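Local atomic coordinates of putative uncharacterized protein (Ustilago maydis, PDB entry 4GNX), a protein that binds single-stranded DNA through OB folds, probably as the large subunit of replication protein A, the eukaryotic single-strand binding complex. Residues Ser26-Trp31 / Arg63-Leu68; Ile83-Phe88 / Glu94-Phe99. All coordinates share one frame; numbering follows the deposited sequence.

Interaction 1. Residues Ser26-Trp31 / Arg63-Leu68. With nucleotides of chain G.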
ATOM      1  N   SER C  26      -4.042 -21.109 -15.137  1.00 48.32           N
ATOM      2  CA  SER C  26      -5.208 -20.409 -14.644  1.00 49.65           C
ATOM      3  C   SER C  26      -6.437 -21.229 -14.980  1.00 53.80           C
ATOM      4  O   SER C  26      -6.378 -22.115 -15.829  1.00 55.24           O
ATOM      5  CB  SER C  26      -5.321 -19.077 -15.353  1.00 46.62           C
ATOM      6  OG  SER C  26      -5.753 -19.302 -16.677  1.00 46.09           O
ATOM      7  N   ASP C  27      -7.551 -20.929 -14.321  1.00 56.95           N
ATOM      8  CA  ASP C  27      -8.854 -21.325 -14.840  1.00 59.76           C
ATOM      9  C   ASP C  27      -9.141 -20.590 -16.150  1.00 59.28           C
ATOM     10  O   ASP C  27      -8.357 -19.738 -16.601  1.00 56.38           O
ATOM     11  CB  ASP C  27      -9.952 -21.048 -13.815  1.00 63.41           C
ATOM     12  CG  ASP C  27      -9.877 -21.983 -12.618  1.00 66.75           C
ATOM     13  OD1 ASP C  27      -9.010 -22.884 -12.649  1.00 67.15           O
ATOM     14  OD2 ASP C  27     -10.672 -21.824 -11.650  1.00 69.28           O
ATOM     15  N   ILE C  28     -10.256 -20.933 -16.774  1.00 61.84           N
ATOM     16  CA  ILE C  28     -10.677 -20.216 -17.957  1.00 62.39           C
ATOM     17  C   ILE C  28     -11.491 -19.001 -17.522  1.00 65.55           C
ATOM     18  O   ILE C  28     -12.479 -19.120 -16.797  1.00 68.38           O
ATOM     19  CB  ILE C  28     -11.434 -21.137 -18.918  1.00 63.33           C
ATOM     20  CG1 ILE C  28     -10.453 -22.152 -19.508  1.00 61.94           C
ATOM     21  CG2 ILE C  28     -12.105 -20.333 -20.014  1.00 64.78           C
ATOM     22  CD1 ILE C  28     -11.107 -23.357 -20.149  1.00 66.02           C
ATOM     23  N   ARG C  29     -11.045 -17.830 -17.943  1.00 65.79           N
ATOM     24  CA  ARG C  29     -11.687 -16.605 -17.551  1.00 71.53           C
ATOM     25  C   ARG C  29     -12.622 -16.109 -18.662  1.00 76.44           C
ATOM     26  O   ARG C  29     -12.241 -16.101 -19.832  1.00 76.37           O
ATOM     27  CB  ARG C  29     -10.621 -15.561 -17.192  1.00 72.98           C
ATOM     28  CG  ARG C  29     -11.160 -14.355 -16.438  1.00 79.34           C
ATOM     29  CD  ARG C  29     -10.078 -13.528 -15.755  1.00 81.46           C
ATOM     30  NE  ARG C  29     -10.640 -12.296 -15.196  1.00 88.04           N
ATOM     31  CZ  ARG C  29     -11.270 -12.210 -14.024  1.00 93.36           C
ATOM     32  NH1 ARG C  29     -11.407 -13.280 -13.257  1.00 92.48           N
ATOM     33  NH2 ARG C  29     -11.761 -11.048 -13.609  1.00 99.94           N
ATOM     34  N   HIS C  30     -13.844 -15.720 -18.276  1.00 81.89           N
ATOM     35  CA  HIS C  30     -14.855 -15.090 -19.158  1.00 86.65           C
ATOM     36  C   HIS C  30     -15.082 -13.651 -18.823  1.00 89.11           C
ATOM     37  O   HIS C  30     -14.906 -13.244 -17.678  1.00 89.41           O
ATOM     38  CB  HIS C  30     -16.206 -15.772 -19.006  1.00 91.60           C
ATOM     39  CG  HIS C  30     -16.254 -17.150 -19.574  1.00 92.58           C
ATOM     40  ND1 HIS C  30     -16.396 -17.380 -20.891  1.00 93.94           N
ATOM     41  CD2 HIS C  30     -16.171 -18.395 -18.959  1.00 93.13           C
ATOM     42  CE1 HIS C  30     -16.399 -18.706 -21.112  1.00 94.80           C
ATOM     43  NE2 HIS C  30     -16.263 -19.327 -19.926  1.00 94.45           N
ATOM     44  N   TRP C  31     -15.525 -12.865 -19.797  1.00 92.45           N
ATOM     45  CA  TRP C  31     -15.890 -11.488 -19.504  1.00 96.97           C
ATOM     46  C   TRP C  31     -16.907 -10.937 -20.454  1.00102.58           C
ATOM     47  O   TRP C  31     -17.335 -11.615 -21.392  1.00102.52           O
ATOM     48  CB  TRP C  31     -14.646 -10.593 -19.469  1.00 94.86           C
ATOM     49  CG  TRP C  31     -14.162 -10.173 -20.834  1.00 95.21           C
ATOM     50  CD1 TRP C  31     -14.558  -9.059 -21.566  1.00 99.49           C
ATOM     51  CD2 TRP C  31     -13.180 -10.857 -21.684  1.00 91.61           C
ATOM     52  NE1 TRP C  31     -13.909  -9.009 -22.770  1.00 99.00           N
ATOM     53  CE2 TRP C  31     -13.068 -10.055 -22.908  1.00 93.90           C
ATOM     54  CE3 TRP C  31     -12.411 -12.005 -21.561  1.00 86.65           C
ATOM     55  CZ2 TRP C  31     -12.213 -10.408 -23.946  1.00 91.00           C
ATOM     56  CZ3 TRP C  31     -11.556 -12.352 -22.617  1.00 84.12           C
ATOM     57  CH2 TRP C  31     -11.465 -11.573 -23.781  1.00 86.16           C
ATOM     58  N   ARG C  63      -7.903 -24.756 -28.321  1.00 76.93           N
ATOM     59  CA  ARG C  63      -6.785 -25.470 -28.883  1.00 78.33           C
ATOM     60  C   ARG C  63      -5.788 -25.964 -27.836  1.00 75.35           C
ATOM     61  O   ARG C  63      -5.298 -27.087 -27.933  1.00 77.31           O
ATOM     62  CB  ARG C  63      -6.091 -24.604 -29.935  1.00 79.39           C
ATOM     63  CG  ARG C  63      -6.951 -24.369 -31.161  1.00 85.64           C
ATOM     64  CD  ARG C  63      -6.251 -23.573 -32.247  1.00 88.95           C
ATOM     65  NE  ARG C  63      -5.019 -24.201 -32.723  1.00 93.19           N
ATOM     66  CZ  ARG C  63      -3.835 -23.587 -32.788  1.00 93.16           C
ATOM     67  NH1 ARG C  63      -3.714 -22.312 -32.422  1.00 88.18           N
ATOM     68  NH2 ARG C  63      -2.766 -24.242 -33.237  1.00 96.32           N
ATOM     69  N   PHE C  64      -5.496 -25.149 -26.827  1.00 71.12           N
ATOM     70  CA  PHE C  64      -4.383 -25.473 -25.934  1.00 68.13           C
ATOM     71  C   PHE C  64      -4.696 -25.729 -24.467  1.00 66.50           C
ATOM     72  O   PHE C  64      -3.890 -26.363 -23.776  1.00 64.98           O
ATOM     73  CB  PHE C  64      -3.289 -24.423 -26.068  1.00 65.49           C
ATOM     74  CG  PHE C  64      -2.853 -24.204 -27.483  1.00 68.25           C
ATOM     75  CD1 PHE C  64      -2.359 -25.259 -28.247  1.00 72.60           C
ATOM     76  CD2 PHE C  64      -2.947 -22.954 -28.066  1.00 66.66           C
ATOM     77  CE1 PHE C  64      -1.960 -25.062 -29.561  1.00 73.68           C
ATOM     78  CE2 PHE C  64      -2.541 -22.754 -29.374  1.00 68.63           C
ATOM     79  CZ  PHE C  64      -2.049 -23.808 -30.122  1.00 71.59           C
ATOM     80  N   TYR C  65      -5.845 -25.250 -23.989  1.00 66.46           N
ATOM     81  CA  TYR C  65      -6.174 -25.438 -22.582  1.00 65.60           C
ATOM     82  C   TYR C  65      -6.136 -26.919 -22.219  1.00 67.33           C
ATOM     83  O   TYR C  65      -5.465 -27.291 -21.252  1.00 66.14           O
ATOM     84  CB  TYR C  65      -7.509 -24.812 -22.171  1.00 66.86           C
ATOM     85  CG  TYR C  65      -7.737 -24.913 -20.676  1.00 67.43           C
ATOM     86  CD1 TYR C  65      -7.188 -23.966 -19.804  1.00 65.68           C
ATOM     87  CD2 TYR C  65      -8.463 -25.969 -20.125  1.00 69.64           C
ATOM     88  CE1 TYR C  65      -7.379 -24.055 -18.430  1.00 66.16           C
ATOM     89  CE2 TYR C  65      -8.653 -26.070 -18.754  1.00 70.82           C
ATOM     90  CZ  TYR C  65      -8.109 -25.112 -17.911  1.00 69.44           C
ATOM     91  OH  TYR C  65      -8.293 -25.201 -16.548  1.00 71.16           O
ATOM     92  N   PRO C  66      -6.835 -27.769 -23.004  1.00 70.14           N
ATOM     93  CA  PRO C  66      -6.789 -29.197 -22.696  1.00 72.74           C
ATOM     94  C   PRO C  66      -5.368 -29.725 -22.796  1.00 71.73           C
ATOM     95  O   PRO C  66      -4.957 -30.547 -21.989  1.00 73.99           O
ATOM     96  CB  PRO C  66      -7.659 -29.818 -23.790  1.00 76.34           C
ATOM     97  CG  PRO C  66      -8.547 -28.717 -24.247  1.00 75.61           C
ATOM     98  CD  PRO C  66      -7.684 -27.498 -24.177  1.00 71.47           C
ATOM     99  N   LEU C  67      -4.617 -29.207 -23.756  1.00 69.82           N
ATOM    100  CA  LEU C  67      -3.293 -29.714 -24.092  1.00 70.34           C
ATOM    101  C   LEU C  67      -2.204 -29.498 -23.037  1.00 67.70           C
ATOM    102  O   LEU C  67      -1.254 -30.271 -22.961  1.00 68.90           O
ATOM    103  CB  LEU C  67      -2.854 -29.107 -25.431  1.00 69.81           C
ATOM    104  CG  LEU C  67      -1.544 -29.509 -26.109  1.00 70.28           C
ATOM    105  CD1 LEU C  67      -1.414 -31.021 -26.257  1.00 75.45           C
ATOM    106  CD2 LEU C  67      -1.456 -28.830 -27.463  1.00 69.67           C
ATOM    107  N   LEU C  68      -2.325 -28.447 -22.235  1.00 65.03           N
ATOM    108  CA  LEU C  68      -1.243 -28.100 -21.312  1.00 62.86           C
ATOM    109  C   LEU C  68      -1.595 -28.460 -19.877  1.00 63.53           C
ATOM    110  O   LEU C  68      -2.630 -28.040 -19.364  1.00 63.04           O
ATOM    111  CB  LEU C  68      -0.897 -26.612 -21.422  1.00 59.43           C
ATOM    112  CG  LEU C  68      -0.292 -26.065 -22.719  1.00 58.94           C
ATOM    113  CD1 LEU C  68      -0.452 -24.551 -22.756  1.00 55.87           C
ATOM    114  CD2 LEU C  68       1.172 -26.457 -22.856  1.00 59.33           C
TER
ATOM    115  P    DT G   4     -11.892  -8.267 -15.294  1.00118.17           P
ATOM    116  OP1  DT G   4     -13.090  -8.943 -14.729  1.00118.13           O
ATOM    117  OP2  DT G   4     -11.905  -6.793 -15.475  1.00120.33           O
ATOM    118  O5'  DT G   4     -10.613  -8.698 -14.438  1.00115.51           O
ATOM    119  C5'  DT G   4      -9.854  -7.749 -13.652  1.00114.85           C
ATOM    120  C4'  DT G   4      -9.814  -8.180 -12.204  1.00119.67           C
ATOM    121  O4'  DT G   4      -9.978  -9.618 -12.129  1.00122.69           O
ATOM    122  C3'  DT G   4      -8.515  -7.865 -11.452  1.00129.39           C
ATOM    123  O3'  DT G   4      -8.802  -7.422 -10.110  1.00143.02           O
ATOM    124  C2'  DT G   4      -7.821  -9.213 -11.394  1.00130.55           C
ATOM    125  C1'  DT G   4      -9.018 -10.120 -11.219  1.00132.11           C
ATOM    126  N1   DT G   4      -8.798 -11.553 -11.507  1.00139.31           N
ATOM    127  C2   DT G   4      -9.295 -12.474 -10.609  1.00138.26           C
ATOM    128  O2   DT G   4      -9.927 -12.163  -9.612  1.00129.48           O
ATOM    129  N3   DT G   4      -9.032 -13.784 -10.930  1.00141.86           N
ATOM    130  C4   DT G   4      -8.331 -14.252 -12.026  1.00146.67           C
ATOM    131  O4   DT G   4      -8.174 -15.461 -12.181  1.00145.26           O
ATOM    132  C5   DT G   4      -7.829 -13.229 -12.920  1.00145.43           C
ATOM    133  C7   DT G   4      -7.051 -13.641 -14.131  1.00144.32           C
ATOM    134  C6   DT G   4      -8.080 -11.949 -12.617  1.00141.79           C
ATOM    135  P    DT G   3      -9.683  -6.417 -21.494  1.00 96.15           P
ATOM    136  OP1  DT G   3     -11.017  -5.766 -21.441  1.00 98.61           O
ATOM    137  OP2  DT G   3      -8.465  -5.631 -21.186  1.00 87.19           O
ATOM    138  O5'  DT G   3      -9.729  -7.671 -20.516  1.00 94.75           O
ATOM    139  C5'  DT G   3     -10.981  -8.333 -20.268  1.00 94.46           C
ATOM    140  C4'  DT G   3     -10.887  -9.154 -19.006  1.00 89.83           C
ATOM    141  O4'  DT G   3      -9.695  -9.969 -19.068  1.00 84.59           O
ATOM    142  C3'  DT G   3     -10.781  -8.340 -17.716  1.00 92.05           C
ATOM    143  O3'  DT G   3     -11.652  -8.922 -16.740  1.00103.32           O
ATOM    144  C2'  DT G   3      -9.321  -8.480 -17.323  1.00 88.09           C
ATOM    145  C1'  DT G   3      -9.002  -9.866 -17.840  1.00 85.29           C
ATOM    146  N1   DT G   3      -7.575 -10.132 -18.102  1.00 83.83           N
ATOM    147  C2   DT G   3      -6.900 -10.939 -17.211  1.00 77.00           C
ATOM    148  O2   DT G   3      -7.421 -11.415 -16.215  1.00 73.93           O
ATOM    149  N3   DT G   3      -5.580 -11.154 -17.523  1.00 73.54           N
ATOM    150  C4   DT G   3      -4.888 -10.665 -18.616  1.00 78.02           C
ATOM    151  O4   DT G   3      -3.704 -10.954 -18.769  1.00 78.52           O
ATOM    152  C5   DT G   3      -5.663  -9.832 -19.516  1.00 77.20           C
ATOM    153  C7   DT G   3      -5.002  -9.256 -20.729  1.00 72.42           C
ATOM    154  C6   DT G   3      -6.950  -9.614 -19.217  1.00 80.34           C
TER
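The flat ring of Y65 receives I28 on one face and the backbone of S26 at an edge. I28 CD1 stands over the ring, 3.7 Å from its centroid and only 11° off the normal, a CH-pi contact, while I28 CG1 approaches the bond between CD1 and CE1 of Y65. S26 O lies near the ring plane, 3.4 Å from Y65 CE1, so the oxygen meets the electropositive rim while the isoleucine meets the face. With CG anti to the backbone N (chi1 -174°), the tyrosine side chain brings its ring to S26 and I28. F41 packs edge-to-face with this ring and K25 adds a cation-pi contact, so a broad aromatic suits the place. S26 OG donates forward to the carbonyl O of D27 (2.6 Å) and is also hydrogen-bonded to S42 N, while D27 OD2 takes the backbone N of K182.

Next along the chain, the R29 guanidinium presents a face to the base of DT4 of chain G, with C6 lying over its centre, and its edge to the phosphorus. Its chain is extended from CG to NE, which carries NH2 to the backbone of the DNA: NH2 donates to O5' of DT4 (2.7 Å) and, weakly, to OP1 (2.7 Å, 127°). Arginine thus serves base and phosphate at once. Beyond it, C5' of DT3 of chain G lies over one face of the W31 ring, offset toward its rim and 3.6 Å from W31 CD2. With Y65 packed against S26 and I28, strand 17-30, leading into the loop before strand 39-46, forms one side of the DNA-binding groove of an OB fold.

Interaction 2. Residues Ile83-Phe88 / Glu94-Phe99; sequences IAKKQF and EYEITF. With nucleotides of chain G.
K85 and E96 cross at about a right angle, and the glutamate reaches the backbone of residues 84 and 85 while the lysine leaves for the DNA. E96 has CG between its backbone N and carbonyl carbon (chi1 48°) and is extended beyond, which lays its carboxylate over A84, with E96 CD 3.3 Å from A84 CA. There OE1 accepts K85 N at 3.0 Å in a nearly straight bond (171°), met from above the carboxylate plane. The small alanine side chain fits beside the carboxylate, its CB 3.5 Å from E96 OE2. The two charged ends do not meet: K85 NZ is 6.9 Å from E96 OE1 and instead forms a salt bridge with a phosphate of the bound DNA.

One step back, A84 N donates to E94 O (3.0 Å), and I83 pairs with Y95 as an antiparallel non-hydrogen-bonded pair. Their side chains diverge, although I83 CD1 still reaches the edge of the tyrosine ring.

Further along the loop, F88 offers a ring face to the base of DT3 of chain G, displaced toward the rim, with F88 CD2 3.3 Å from N3. F88 O also binds K53 NZ. A phenylalanine suits a base-packing surface that reads no sequence. Such an aromatic-bearing loop between strands 80-83 and 95-99 matches the loop joining the fourth and fifth barrel strands, one of the two DNA-clasping loops of RPA OB folds.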
ATOM      1  N   ILE C  83       4.811  -7.291 -24.388  1.00 40.95           N
ATOM      2  CA  ILE C  83       5.091  -6.578 -23.156  1.00 41.11           C
ATOM      3  C   ILE C  83       4.265  -7.172 -22.028  1.00 39.89           C
ATOM      4  O   ILE C  83       3.068  -7.349 -22.178  1.00 41.81           O
ATOM      5  CB  ILE C  83       4.694  -5.107 -23.287  1.00 44.91           C
ATOM      6  CG1 ILE C  83       5.229  -4.509 -24.600  1.00 47.57           C
ATOM      7  CG2 ILE C  83       5.123  -4.313 -22.058  1.00 45.20           C
ATOM      8  CD1 ILE C  83       6.737  -4.510 -24.744  1.00 47.65           C
ATOM      9  N   ALA C  84       4.901  -7.494 -20.907  1.00 37.93           N
ATOM     10  CA  ALA C  84       4.199  -8.115 -19.794  1.00 37.05           C
ATOM     11  C   ALA C  84       3.189  -7.146 -19.206  1.00 40.35           C
ATOM     12  O   ALA C  84       3.474  -5.953 -19.099  1.00 42.97           O
ATOM     13  CB  ALA C  84       5.184  -8.557 -18.739  1.00 34.66           C
ATOM     14  N   LYS C  85       2.000  -7.632 -18.854  1.00 40.88           N
ATOM     15  CA  LYS C  85       1.086  -6.827 -18.038  1.00 43.89           C
ATOM     16  C   LYS C  85       1.199  -7.278 -16.593  1.00 44.52           C
ATOM     17  O   LYS C  85       0.506  -8.197 -16.161  1.00 44.90           O
ATOM     18  CB  LYS C  85      -0.348  -6.963 -18.507  1.00 45.25           C
ATOM     19  CG  LYS C  85      -0.528  -6.604 -19.957  1.00 47.01           C
ATOM     20  CD  LYS C  85      -1.980  -6.306 -20.229  1.00 51.00           C
ATOM     21  CE  LYS C  85      -2.251  -6.275 -21.718  1.00 53.06           C
ATOM     22  NZ  LYS C  85      -3.582  -5.651 -21.963  1.00 58.53           N
ATOM     23  N   LYS C  86       2.090  -6.634 -15.850  1.00 45.60           N
ATOM     24  CA  LYS C  86       2.455  -7.073 -14.497  1.00 45.16           C
ATOM     25  C   LYS C  86       1.339  -6.939 -13.449  1.00 47.82           C
ATOM     26  O   LYS C  86       1.405  -7.568 -12.387  1.00 47.76           O
ATOM     27  CB  LYS C  86       3.728  -6.362 -14.042  1.00 45.23           C
ATOM     28  CG  LYS C  86       4.954  -6.842 -14.788  1.00 42.31           C
ATOM     29  CD  LYS C  86       6.027  -5.787 -14.747  1.00 44.68           C
ATOM     30  CE  LYS C  86       7.284  -6.273 -15.424  1.00 43.34           C
ATOM     31  NZ  LYS C  86       8.388  -5.325 -15.125  1.00 47.46           N
ATOM     32  N   GLN C  87       0.312  -6.149 -13.753  1.00 50.45           N
ATOM     33  CA  GLN C  87      -0.871  -6.071 -12.887  1.00 53.84           C
ATOM     34  C   GLN C  87      -1.566  -7.425 -12.768  1.00 52.39           C
ATOM     35  O   GLN C  87      -2.320  -7.669 -11.824  1.00 55.26           O
ATOM     36  CB  GLN C  87      -1.859  -5.034 -13.407  1.00 57.10           C
ATOM     37  CG  GLN C  87      -1.175  -3.770 -13.858  1.00 60.48           C
ATOM     38  CD  GLN C  87      -1.922  -2.505 -13.486  1.00 66.85           C
ATOM     39  OE1 GLN C  87      -2.271  -2.275 -12.318  1.00 70.24           O
ATOM     40  NE2 GLN C  87      -2.157  -1.662 -14.486  1.00 68.77           N
ATOM     41  N   PHE C  88      -1.299  -8.302 -13.727  1.00 48.60           N
ATOM     42  CA  PHE C  88      -1.961  -9.593 -13.820  1.00 47.43           C
ATOM     43  C   PHE C  88      -0.955 -10.736 -13.661  1.00 43.34           C
ATOM     44  O   PHE C  88      -1.141 -11.809 -14.210  1.00 41.12           O
ATOM     45  CB  PHE C  88      -2.631  -9.736 -15.195  1.00 48.41           C
ATOM     46  CG  PHE C  88      -3.720  -8.743 -15.464  1.00 53.91           C
ATOM     47  CD1 PHE C  88      -3.446  -7.555 -16.139  1.00 56.13           C
ATOM     48  CD2 PHE C  88      -5.030  -8.998 -15.068  1.00 58.83           C
ATOM     49  CE1 PHE C  88      -4.455  -6.632 -16.391  1.00 60.61           C
ATOM     50  CE2 PHE C  88      -6.048  -8.079 -15.327  1.00 63.13           C
ATOM     51  CZ  PHE C  88      -5.757  -6.895 -15.988  1.00 63.57           C
ATOM     52  N   GLU C  94       9.975  -8.718 -18.030  1.00 42.87           N
ATOM     53  CA  GLU C  94       9.638  -7.654 -18.969  1.00 43.07           C
ATOM     54  C   GLU C  94       8.697  -8.120 -20.098  1.00 41.12           C
ATOM     55  O   GLU C  94       7.830  -7.367 -20.552  1.00 41.43           O
ATOM     56  CB  GLU C  94      10.955  -7.171 -19.564  1.00 45.98           C
ATOM     57  CG  GLU C  94      10.894  -5.930 -20.431  1.00 50.54           C
ATOM     58  CD  GLU C  94      12.142  -5.770 -21.284  1.00 52.73           C
ATOM     59  OE1 GLU C  94      12.413  -4.628 -21.721  1.00 56.11           O
ATOM     60  OE2 GLU C  94      12.848  -6.787 -21.516  1.00 50.76           O
ATOM     61  N   TYR C  95       8.868  -9.354 -20.564  1.00 38.73           N
ATOM     62  CA  TYR C  95       7.990  -9.873 -21.613  1.00 37.82           C
ATOM     63  C   TYR C  95       7.012 -10.964 -21.142  1.00 37.97           C
ATOM     64  O   TYR C  95       7.155 -11.514 -20.043  1.00 36.47           O
ATOM     65  CB  TYR C  95       8.822 -10.374 -22.798  1.00 36.51           C
ATOM     66  CG  TYR C  95       9.752  -9.326 -23.387  1.00 36.89           C
ATOM     67  CD1 TYR C  95       9.261  -8.094 -23.799  1.00 37.47           C
ATOM     68  CD2 TYR C  95      11.119  -9.580 -23.542  1.00 36.90           C
ATOM     69  CE1 TYR C  95      10.093  -7.138 -24.328  1.00 39.29           C
ATOM     70  CE2 TYR C  95      11.966  -8.630 -24.079  1.00 38.52           C
ATOM     71  CZ  TYR C  95      11.448  -7.410 -24.470  1.00 40.29           C
ATOM     72  OH  TYR C  95      12.283  -6.456 -25.006  1.00 42.45           O
ATOM     73  N   GLU C  96       5.991 -11.218 -21.965  1.00 40.23           N
ATOM     74  CA  GLU C  96       5.193 -12.448 -21.894  1.00 42.23           C
ATOM     75  C   GLU C  96       4.826 -12.988 -23.284  1.00 42.01           C
ATOM     76  O   GLU C  96       5.090 -12.332 -24.303  1.00 42.41           O
ATOM     77  CB  GLU C  96       3.975 -12.334 -20.955  1.00 47.28           C
ATOM     78  CG  GLU C  96       3.086 -11.114 -21.110  1.00 54.43           C
ATOM     79  CD  GLU C  96       2.272 -10.794 -19.844  1.00 62.95           C
ATOM     80  OE1 GLU C  96       1.153 -10.245 -19.995  1.00 71.92           O
ATOM     81  OE2 GLU C  96       2.740 -11.052 -18.696  1.00 62.73           O
ATOM     82  N   ILE C  97       4.258 -14.195 -23.323  1.00 40.49           N
ATOM     83  CA  ILE C  97       3.909 -14.845 -24.580  1.00 40.55           C
ATOM     84  C   ILE C  97       2.408 -14.905 -24.805  1.00 42.80           C
ATOM     85  O   ILE C  97       1.651 -15.210 -23.888  1.00 44.15           O
ATOM     86  CB  ILE C  97       4.428 -16.272 -24.601  1.00 40.03           C
ATOM     87  CG1 ILE C  97       5.956 -16.285 -24.654  1.00 39.41           C
ATOM     88  CG2 ILE C  97       3.805 -17.050 -25.754  1.00 42.47           C
ATOM     89  CD1 ILE C  97       6.547 -17.628 -24.276  1.00 39.62           C
ATOM     90  N   THR C  98       1.977 -14.624 -26.027  1.00 45.10           N
ATOM     91  CA  THR C  98       0.574 -14.825 -26.391  1.00 48.62           C
ATOM     92  C   THR C  98       0.478 -15.874 -27.493  1.00 51.28           C
ATOM     93  O   THR C  98       1.143 -15.777 -28.521  1.00 52.28           O
ATOM     94  CB  THR C  98      -0.127 -13.534 -26.868  1.00 51.78           C
ATOM     95  OG1 THR C  98       0.360 -12.412 -26.131  1.00 53.88           O
ATOM     96  CG2 THR C  98      -1.620 -13.626 -26.656  1.00 52.99           C
ATOM     97  N   PHE C  99      -0.349 -16.884 -27.260  1.00 52.98           N
ATOM     98  CA  PHE C  99      -0.568 -17.917 -28.239  1.00 55.50           C
ATOM     99  C   PHE C  99      -1.421 -17.385 -29.380  1.00 59.95           C
ATOM    100  O   PHE C  99      -2.538 -16.897 -29.177  1.00 58.95           O
ATOM    101  CB  PHE C  99      -1.251 -19.122 -27.608  1.00 54.37           C
ATOM    102  CG  PHE C  99      -0.479 -19.745 -26.491  1.00 51.57           C
ATOM    103  CD1 PHE C  99       0.916 -19.816 -26.530  1.00 50.43           C
ATOM    104  CD2 PHE C  99      -1.151 -20.313 -25.409  1.00 51.29           C
ATOM    105  CE1 PHE C  99       1.630 -20.414 -25.497  1.00 48.88           C
ATOM    106  CE2 PHE C  99      -0.445 -20.910 -24.373  1.00 50.35           C
ATOM    107  CZ  PHE C  99       0.947 -20.965 -24.420  1.00 49.08           C
TER
ATOM    108  P    DT G   3      -9.683  -6.417 -21.494  1.00 96.15           P
ATOM    109  OP1  DT G   3     -11.017  -5.766 -21.441  1.00 98.61           O
ATOM    110  OP2  DT G   3      -8.465  -5.631 -21.186  1.00 87.19           O
ATOM    111  O5'  DT G   3      -9.729  -7.671 -20.516  1.00 94.75           O
ATOM    112  C5'  DT G   3     -10.981  -8.333 -20.268  1.00 94.46           C
ATOM    113  C4'  DT G   3     -10.887  -9.154 -19.006  1.00 89.83           C
ATOM    114  O4'  DT G   3      -9.695  -9.969 -19.068  1.00 84.59           O
ATOM    115  C3'  DT G   3     -10.781  -8.340 -17.716  1.00 92.05           C
ATOM    116  O3'  DT G   3     -11.652  -8.922 -16.740  1.00103.32           O
ATOM    117  C2'  DT G   3      -9.321  -8.480 -17.323  1.00 88.09           C
ATOM    118  C1'  DT G   3      -9.002  -9.866 -17.840  1.00 85.29           C
ATOM    119  N1   DT G   3      -7.575 -10.132 -18.102  1.00 83.83           N
ATOM    120  C2   DT G   3      -6.900 -10.939 -17.211  1.00 77.00           C
ATOM    121  O2   DT G   3      -7.421 -11.415 -16.215  1.00 73.93           O
ATOM    122  N3   DT G   3      -5.580 -11.154 -17.523  1.00 73.54           N
ATOM    123  C4   DT G   3      -4.888 -10.665 -18.616  1.00 78.02           C
ATOM    124  O4   DT G   3      -3.704 -10.954 -18.769  1.00 78.52           O
ATOM    125  C5   DT G   3      -5.663  -9.832 -19.516  1.00 77.20           C
ATOM    126  C7   DT G   3      -5.002  -9.256 -20.729  1.00 72.42           C
ATOM    127  C6   DT G   3      -6.950  -9.614 -19.217  1.00 80.34           C
ATOM    128  P    DT G   5      -7.814  -7.448  -8.809  1.00148.99           P
ATOM    129  OP1  DT G   5      -8.288  -6.387  -7.884  1.00148.88           O
ATOM    130  OP2  DT G   5      -6.398  -7.419  -9.273  1.00150.06           O
ATOM    131  O5'  DT G   5      -8.056  -8.821  -8.028  1.00136.76           O
ATOM    132  C5'  DT G   5      -7.277  -9.154  -6.852  1.00122.53           C
ATOM    133  C4'  DT G   5      -7.519 -10.577  -6.393  1.00109.26           C
ATOM    134  O4'  DT G   5      -7.412 -11.498  -7.507  1.00104.04           O
ATOM    135  C3'  DT G   5      -6.526 -11.092  -5.347  1.00104.41           C
ATOM    136  O3'  DT G   5      -7.143 -12.069  -4.497  1.00 97.35           O
ATOM    137  C2'  DT G   5      -5.473 -11.784  -6.192  1.00101.70           C
ATOM    138  C1'  DT G   5      -6.315 -12.387  -7.305  1.00101.88           C
ATOM    139  N1   DT G   5      -5.617 -12.555  -8.598  1.00102.43           N
ATOM    140  C2   DT G   5      -5.152 -13.811  -8.920  1.00100.04           C
ATOM    141  O2   DT G   5      -5.276 -14.777  -8.185  1.00 96.03           O
ATOM    142  N3   DT G   5      -4.523 -13.893 -10.140  1.00102.33           N
ATOM    143  C4   DT G   5      -4.324 -12.870 -11.051  1.00 96.90           C
ATOM    144  O4   DT G   5      -3.746 -13.098 -12.111  1.00 91.43           O
ATOM    145  C5   DT G   5      -4.840 -11.580 -10.648  1.00 95.46           C
ATOM    146  C7   DT G   5      -4.667 -10.411 -11.566  1.00 91.73           C
ATOM    147  C6   DT G   5      -5.449 -11.488  -9.458  1.00101.73           C
TER

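In the fold
Both interactions belong to the first OB fold and to the same mixed sheet, with centres about 16 Å apart. Interaction 1 is partly buried, joining residues 26-28 to Y65 of segment 63-68 mainly through apolar and aromatic packing. Interaction 2 is a surface contact, in which backbone N-H groups bind a carbonyl and a carboxylate at the outermost hairpin. They meet inside the fold, where L68 and F64 pack on F99. On the DNA side both contribute side chains to neighbouring nucleotides, interaction 1 with an arginine and a tryptophan, interaction 2 with an aromatic loop, so that two parts of the chain far apart in sequence share the bound strand.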